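Local coordinates for mutT/nudix family protein (Listeria innocua, PDB 3I9X) that probably works as a Nudix-family hydrolase, a class that typically cleaves diphosphate bonds in nucleotide derivatives, represented here by its Nudix domain, at residues D31-T36 and S170-E175; T35-L40 and P44-L49; E80-A85 and I119-Y124. One frame throughout, in Å; residues are numbered along the deposited sequence.

Interaction 1: residues D31-T36 and S170-E175; sequences DMILTT and SAITEE
Helix 161-177 lies over strand 27-40 with the two backbones well apart: the closest alpha carbons, those of Thr-35 and Ile-172, are 9.5 Å from each other, so side chains must bridge the gap. Ile-172 does most of that work. Its CG1 sits beside the backbone N and anti to the carbonyl carbon (chi1 -74°), and with chi2 at 165° the chain runs out extended, sending CD1 to the strand. There Ile-172 and Thr-35 meet tip to tip, Ile-172 CD1 to Thr-35 CG2 at 3.9 Å. The threonine turns its methyl to the isoleucine while OG1 gives its polar contact to the backbone O of Ala-125 on the next strand; that hydrogen bond satisfies the hydroxyl and should help fix the rotation that presents CG2. Two residues along the strand, on the same face, Ile-33 adds a looser touch, its CG2 lying 4.5 Å from Ile-172 CD1. Tyr-124 and Leu-46, from the strands flanking 27-40, also touch Ile-172, and Ile-33 packs in addition on Leu-165 and Ala-168 of the helix. No hydrogen bond crosses this contact. It is the apolar packing of one helical layer on the central sheet of the Nudix alpha/beta/alpha sandwich.

Interaction 2: residues T35-L40 and P44-L49; sequences TTVKEL and PTLHIL
Lys-38 lies across the imidazole of His-47 in the beta hairpin formed by strands 27-40 and 43-52, a part of the central Nudix sheet. The two side chains cross at about a right angle, the aliphatic chain of the lysine over one face of the ring. Lys-38 CG makes the CH-pi contact, 3.7 Å from the centroid of the His-47 ring and 14° off its normal; chi1 of 71°, with CG between the backbone N and the carbonyl carbon, brings it there. Farther along, Lys-38 CE still follows the ring at 3.8 Å from His-47 NE2, and the ammonium goes on to a salt bridge with Glu-133. Leu-40 CB comes to the same ring at its edge, near the plane.

On the other face of the hairpin, Val-37 spreads its two methyls: CG1 rests 3.8 Å from Pro-44 CB, while CG2 approaches Leu-46 CD1, that leucine crossing it at about a right angle. Glu-39 runs alongside Pro-44, pointing the same way, with OE2 close to the proline CD. Phe-176 of helix 161-177 touches Val-37 too.

Four backbone hydrogen bonds join the antiparallel strands, two in the pair Thr-36 with His-47 and two in Lys-38 with Thr-45. The carbonyl of Thr-45 is gripped twice: Lys-38 N reaches its O at 3.0 Å, and from the opposite face of the carbonyl plane His-47 ND1, holding that oxygen within 8° of its ring plane, donates to Thr-45 O at 2.8 Å.

Interaction 3: residues E80-A85 and I119-Y124; sequences ESAEQA and ISRAFY
Phe-123 makes its closest contacts with the backbone of a helix's first turn, and looser ones with side chains. Phe-123 CZ lies 3.6 Å from Glu-83 N, and Phe-123 CE2 is 3.7 Å from Ala-82 O, so the ring reaches the peptide joining the two residues, which approaches it obliquely. With CG beside the backbone N and anti to the carbonyl carbon (chi1 -63°), the ring is carried from the strand to the helix start. Ala-82 CB adds an apolar touch to CE2. The carbonyl of Ala-82 has its polar partner elsewhere, in Ser-30 OG on strand 27-40.

Arg-121, two residues back on the same face of the strand, meets Ala-82 with the root of its side chain. Arg-121 CG is 3.5 Å from Ala-82 CB, a close aliphatic contact, and CB stands just behind. The chain then bends at chi2 (38°), and NH1 donates to Gly-105 O, so the guanidinium is held by strand 102-107 while CB and CG pack on Ala-82.

Ser-81 and Gln-84 form a capping box that fixes the start of this helix. Gln-84 N gives its hydrogen to Ser-81 OG at 3.0 Å; in return Ser-81 N binds Gln-84 OE1 at 3.2 Å, coming from above the carboxamide plane. Asp-108 of the second subunit takes the hydrogen of Ala-82 N, bringing the dimer partner to the same helix end.

Glu-80 and Arg-88, which form a salt bridge, stand where the Nudix box, matched closely but not perfectly, has its first glutamate and its arginine. Helix 82-94 sets its N-terminal turn on strand 118-126, with strand 27-40 beside it supplying Tyr-28 and Ser-30.

In the fold
Strand 27-40 ties the set together: interactions 1 and 2 share Thr-35 and Thr-36 on it, and interaction 3 uses strand 118-126, its parallel neighbour. Interaction 1 is wholly buried and apolar, whereas interaction 2 runs from that core to the exposed end of a hairpin and depends on backbone hydrogen bonds. Interaction 3, partly buried, combines aliphatic and aromatic packing with a polar helix cap near the second subunit. Leu-46 CD1 touches Ile-172 CG2 at 4.1 Å, so interactions 1 and 2 merge, and Ile-33 N probably bonds to Phe-123 O between interactions 1 and 3. Interactions 2 and 3 do not touch; their centres are about 23 Å apart.

Interaction 1: residues D31-T36 and S170-E175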
# COMPACT_ATOMS: atom_id res chain seq x y z
N ASP A 31 8.13 -4.44 4.77
CA ASP A 31 8.49 -5.87 4.83
C ASP A 31 8.81 -6.42 3.45
O ASP A 31 8.12 -6.10 2.47
CB ASP A 31 7.35 -6.65 5.50
CG ASP A 31 7.19 -6.27 6.97
OD1 ASP A 31 8.22 -6.33 7.68
OD2 ASP A 31 6.07 -5.88 7.40
N MET A 32 9.84 -7.27 3.40
CA MET A 32 10.47 -7.70 2.15
C MET A 32 10.43 -9.21 1.95
O MET A 32 11.03 -9.97 2.71
CB MET A 32 11.93 -7.28 2.14
CG MET A 32 12.16 -5.75 2.49
SD MET A 32 13.86 -5.16 2.11
CE MET A 32 14.14 -6.44 0.81
N ILE A 33 9.74 -9.64 0.91
CA ILE A 33 9.85 -11.02 0.43
C ILE A 33 11.09 -11.06 -0.46
O ILE A 33 11.10 -10.56 -1.59
CB ILE A 33 8.63 -11.40 -0.32
CG1 ILE A 33 7.43 -11.39 0.63
CG2 ILE A 33 8.74 -12.73 -0.97
CD1 ILE A 33 7.46 -12.52 1.52
N LEU A 34 12.14 -11.67 0.07
CA LEU A 34 13.44 -11.71 -0.58
C LEU A 34 13.72 -13.05 -1.19
O LEU A 34 14.03 -14.01 -0.47
CB LEU A 34 14.51 -11.41 0.46
CG LEU A 34 15.81 -10.77 0.08
CD1 LEU A 34 15.53 -9.77 -1.03
CD2 LEU A 34 16.45 -10.06 1.32
N THR A 35 13.62 -13.13 -2.51
CA THR A 35 13.68 -14.43 -3.20
C THR A 35 14.83 -14.59 -4.17
O THR A 35 15.44 -13.61 -4.62
CB THR A 35 12.39 -14.71 -3.94
OG1 THR A 35 12.30 -13.91 -5.11
CG2 THR A 35 11.17 -14.45 -3.05
N THR A 36 15.14 -15.85 -4.47
CA THR A 36 16.09 -16.22 -5.52
C THR A 36 15.62 -17.52 -6.16
O THR A 36 14.64 -18.12 -5.74
CB THR A 36 17.52 -16.37 -5.02
OG1 THR A 36 18.40 -16.50 -6.14
CG2 THR A 36 17.68 -17.56 -4.11
N SER A 170 2.23 -16.15 -5.20
CA SER A 170 1.23 -16.10 -6.26
C SER A 170 1.55 -15.03 -7.30
O SER A 170 1.53 -15.32 -8.51
CB SER A 170 -0.15 -15.82 -5.64
OG SER A 170 -1.12 -15.63 -6.64
N ALA A 171 1.88 -13.82 -6.86
CA ALA A 171 2.29 -12.75 -7.78
C ALA A 171 3.59 -13.03 -8.55
O ALA A 171 3.71 -12.65 -9.72
CB ALA A 171 2.42 -11.45 -7.05
N ILE A 172 4.56 -13.66 -7.88
CA ILE A 172 5.87 -13.92 -8.50
C ILE A 172 5.70 -15.01 -9.56
O ILE A 172 6.17 -14.87 -10.68
CB ILE A 172 6.94 -14.33 -7.47
CG1 ILE A 172 7.36 -13.10 -6.66
CG2 ILE A 172 8.15 -14.99 -8.15
CD1 ILE A 172 8.15 -13.41 -5.36
N THR A 173 5.03 -16.09 -9.19
CA THR A 173 4.64 -17.14 -10.10
C THR A 173 3.91 -16.64 -11.33
O THR A 173 4.28 -16.98 -12.44
CB THR A 173 3.71 -18.15 -9.44
OG1 THR A 173 4.45 -18.98 -8.55
CG2 THR A 173 3.06 -19.03 -10.51
N GLU A 174 2.87 -15.83 -11.14
CA GLU A 174 2.15 -15.23 -12.27
C GLU A 174 3.03 -14.29 -13.13
O GLU A 174 2.71 -14.09 -14.31
CB GLU A 174 0.90 -14.49 -11.79
CG GLU A 174 -0.32 -14.54 -12.77
CD GLU A 174 -1.34 -13.41 -12.50
OE1 GLU A 174 -1.07 -12.26 -12.92
OE2 GLU A 174 -2.42 -13.68 -11.88
N GLU A 175 4.11 -13.70 -12.58
CA GLU A 175 5.07 -12.93 -13.39
C GLU A 175 5.99 -13.87 -14.21
O GLU A 175 6.36 -13.56 -15.34
CB GLU A 175 5.99 -12.05 -12.54
CG GLU A 175 5.39 -10.82 -11.91
CD GLU A 175 4.78 -9.84 -12.89
OE1 GLU A 175 5.24 -9.71 -14.05
OE2 GLU A 175 3.80 -9.19 -12.48

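Interaction 2: residues T35-L40 and P44-L49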
# COMPACT_ATOMS: atom_id res chain seq x y z
N THR A 35 13.62 -13.13 -2.51
CA THR A 35 13.68 -14.43 -3.20
C THR A 35 14.83 -14.59 -4.17
O THR A 35 15.44 -13.61 -4.62
CB THR A 35 12.39 -14.71 -3.94
OG1 THR A 35 12.30 -13.91 -5.11
CG2 THR A 35 11.17 -14.45 -3.05
N THR A 36 15.14 -15.85 -4.47
CA THR A 36 16.09 -16.22 -5.52
C THR A 36 15.62 -17.52 -6.16
O THR A 36 14.64 -18.12 -5.74
CB THR A 36 17.52 -16.37 -5.02
OG1 THR A 36 18.40 -16.50 -6.14
CG2 THR A 36 17.68 -17.56 -4.11
N VAL A 37 16.29 -17.90 -7.23
CA VAL A 37 16.01 -19.15 -7.91
C VAL A 37 17.30 -19.93 -7.81
O VAL A 37 18.38 -19.39 -8.04
CB VAL A 37 15.55 -18.94 -9.36
CG1 VAL A 37 15.58 -20.27 -10.16
CG2 VAL A 37 14.13 -18.36 -9.41
N LYS A 38 17.21 -21.17 -7.35
CA LYS A 38 18.38 -22.04 -7.35
C LYS A 38 17.96 -23.49 -7.39
O LYS A 38 16.78 -23.82 -7.17
CB LYS A 38 19.30 -21.78 -6.15
CG LYS A 38 18.77 -22.24 -4.80
CD LYS A 38 19.77 -21.93 -3.65
CE LYS A 38 19.98 -23.10 -2.68
NZ LYS A 38 21.41 -23.21 -2.28
N GLU A 39 18.93 -24.36 -7.63
CA GLU A 39 18.62 -25.76 -7.93
C GLU A 39 18.38 -26.55 -6.66
O GLU A 39 19.18 -26.55 -5.73
CB GLU A 39 19.73 -26.40 -8.78
CG GLU A 39 20.03 -25.61 -10.07
CD GLU A 39 19.60 -26.32 -11.35
OE1 GLU A 39 19.99 -27.51 -11.54
OE2 GLU A 39 18.90 -25.66 -12.17
N LEU A 40 17.23 -27.20 -6.63
CA LEU A 40 16.93 -28.17 -5.60
C LEU A 40 16.62 -29.48 -6.33
O LEU A 40 15.70 -29.52 -7.15
CB LEU A 40 15.75 -27.70 -4.77
CG LEU A 40 15.27 -28.64 -3.67
CD1 LEU A 40 16.27 -28.69 -2.54
CD2 LEU A 40 13.91 -28.20 -3.18
N PRO A 44 15.35 -25.89 -10.94
CA PRO A 44 15.32 -24.47 -10.51
C PRO A 44 14.10 -24.17 -9.66
O PRO A 44 12.97 -24.28 -10.12
CB PRO A 44 15.29 -23.67 -11.81
CG PRO A 44 15.02 -24.67 -12.94
CD PRO A 44 15.32 -26.05 -12.41
N THR A 45 14.34 -23.80 -8.40
CA THR A 45 13.26 -23.62 -7.43
C THR A 45 13.36 -22.25 -6.73
O THR A 45 14.45 -21.78 -6.36
CB THR A 45 13.25 -24.80 -6.41
OG1 THR A 45 13.14 -26.04 -7.13
CG2 THR A 45 12.07 -24.69 -5.39
N LEU A 46 12.20 -21.62 -6.57
CA LEU A 46 12.07 -20.33 -5.91
C LEU A 46 12.38 -20.54 -4.45
O LEU A 46 11.79 -21.42 -3.84
CB LEU A 46 10.64 -19.81 -6.06
CG LEU A 46 10.46 -18.33 -5.64
CD1 LEU A 46 11.08 -17.42 -6.72
CD2 LEU A 46 8.98 -17.98 -5.43
N HIS A 47 13.35 -19.79 -3.93
CA HIS A 47 13.68 -19.80 -2.50
C HIS A 47 13.44 -18.44 -1.86
O HIS A 47 13.56 -17.40 -2.53
CB HIS A 47 15.16 -20.14 -2.30
CG HIS A 47 15.51 -21.58 -2.53
ND1 HIS A 47 15.23 -22.24 -3.71
CD2 HIS A 47 16.10 -22.49 -1.71
CE1 HIS A 47 15.65 -23.49 -3.61
NE2 HIS A 47 16.19 -23.67 -2.41
N ILE A 48 13.19 -18.44 -0.55
CA ILE A 48 12.99 -17.23 0.23
C ILE A 48 13.91 -17.15 1.46
O ILE A 48 14.14 -18.17 2.13
CB ILE A 48 11.50 -17.08 0.60
CG1 ILE A 48 11.28 -15.82 1.39
CG2 ILE A 48 10.97 -18.32 1.40
CD1 ILE A 48 9.83 -15.44 1.59
N LEU A 49 14.46 -15.95 1.72
CA LEU A 49 15.21 -15.69 2.94
C LEU A 49 14.29 -15.31 4.11
O LEU A 49 13.51 -14.34 4.06
CB LEU A 49 16.22 -14.57 2.77
CG LEU A 49 17.30 -14.55 3.86
CD1 LEU A 49 18.39 -15.63 3.64
CD2 LEU A 49 18.01 -13.15 3.98

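Interaction 3: residues E80-A85 and I119-Y124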
# COMPACT_ATOMS: atom_id res chain seq x y z
N GLU A 80 11.09 9.13 5.97
CA GLU A 80 11.25 8.35 4.73
C GLU A 80 9.96 7.63 4.23
O GLU A 80 8.96 7.52 4.95
CB GLU A 80 12.38 7.33 4.91
CG GLU A 80 12.04 6.25 5.91
CD GLU A 80 13.25 5.38 6.32
OE1 GLU A 80 14.38 5.59 5.81
OE2 GLU A 80 13.04 4.51 7.17
N SER A 81 10.00 7.20 2.98
CA SER A 81 8.95 6.37 2.42
C SER A 81 9.25 4.91 2.75
O SER A 81 10.39 4.56 3.12
CB SER A 81 8.90 6.56 0.91
OG SER A 81 10.08 6.01 0.34
N ALA A 82 8.22 4.07 2.65
CA ALA A 82 8.38 2.65 2.91
C ALA A 82 9.42 2.04 1.94
O ALA A 82 10.16 1.15 2.32
CB ALA A 82 7.04 1.90 2.84
N GLU A 83 9.43 2.54 0.71
CA GLU A 83 10.42 2.22 -0.31
C GLU A 83 11.84 2.53 0.12
O GLU A 83 12.74 1.71 -0.07
CB GLU A 83 10.13 3.00 -1.58
CG GLU A 83 11.09 2.68 -2.73
CD GLU A 83 10.52 3.02 -4.12
OE1 GLU A 83 10.10 2.07 -4.83
OE2 GLU A 83 10.50 4.22 -4.51
N GLN A 84 12.05 3.71 0.70
CA GLN A 84 13.36 4.08 1.17
C GLN A 84 13.77 3.15 2.28
O GLN A 84 14.89 2.66 2.28
CB GLN A 84 13.43 5.56 1.59
CG GLN A 84 13.73 6.49 0.41
CD GLN A 84 13.08 7.88 0.48
OE1 GLN A 84 12.59 8.32 1.53
NE2 GLN A 84 13.07 8.57 -0.66
N ALA A 85 12.86 2.86 3.20
CA ALA A 85 13.14 1.92 4.27
C ALA A 85 13.45 0.48 3.77
O ALA A 85 14.31 -0.20 4.36
CB ALA A 85 12.02 1.90 5.26
N ILE A 119 0.75 -1.11 10.24
CA ILE A 119 0.44 -1.22 8.83
C ILE A 119 1.74 -1.57 8.12
O ILE A 119 2.77 -0.88 8.33
CB ILE A 119 -0.11 0.10 8.31
CG1 ILE A 119 -1.45 0.43 9.01
CG2 ILE A 119 -0.28 0.08 6.80
CD1 ILE A 119 -1.58 1.94 9.32
N SER A 120 1.70 -2.67 7.37
CA SER A 120 2.86 -3.13 6.62
C SER A 120 2.74 -2.86 5.12
O SER A 120 1.79 -3.29 4.51
CB SER A 120 3.06 -4.63 6.81
OG SER A 120 3.87 -5.12 5.76
N ARG A 121 3.74 -2.22 4.55
CA ARG A 121 3.92 -2.08 3.13
C ARG A 121 4.87 -3.19 2.66
O ARG A 121 6.03 -3.27 3.07
CB ARG A 121 4.44 -0.67 2.83
CG ARG A 121 4.69 -0.27 1.34
CD ARG A 121 3.72 -0.79 0.45
NE ARG A 121 3.66 -0.08 -0.82
CZ ARG A 121 2.87 -0.45 -1.84
NH1 ARG A 121 2.10 -1.52 -1.74
NH2 ARG A 121 2.85 0.28 -2.96
N ALA A 122 4.38 -4.07 1.82
CA ALA A 122 5.14 -5.25 1.46
C ALA A 122 5.72 -5.17 0.04
O ALA A 122 5.05 -4.70 -0.89
CB ALA A 122 4.31 -6.44 1.64
N PHE A 123 6.96 -5.58 -0.10
CA PHE A 123 7.65 -5.57 -1.36
C PHE A 123 8.22 -6.96 -1.60
O PHE A 123 8.52 -7.68 -0.62
CB PHE A 123 8.84 -4.61 -1.31
CG PHE A 123 8.48 -3.14 -1.07
CD1 PHE A 123 8.36 -2.24 -2.14
CD2 PHE A 123 8.37 -2.64 0.22
CE1 PHE A 123 8.06 -0.90 -1.94
CE2 PHE A 123 8.08 -1.29 0.45
CZ PHE A 123 7.91 -0.42 -0.64
N TYR A 124 8.41 -7.35 -2.86
CA TYR A 124 9.32 -8.46 -3.16
C TYR A 124 10.52 -8.06 -4.01
O TYR A 124 10.49 -7.06 -4.69
CB TYR A 124 8.61 -9.61 -3.84
CG TYR A 124 8.16 -9.45 -5.29
CD1 TYR A 124 9.03 -9.66 -6.35
CD2 TYR A 124 6.84 -9.21 -5.58
CE1 TYR A 124 8.58 -9.61 -7.67
CE2 TYR A 124 6.37 -9.13 -6.89
CZ TYR A 124 7.24 -9.33 -7.93
OH TYR A 124 6.75 -9.24 -9.23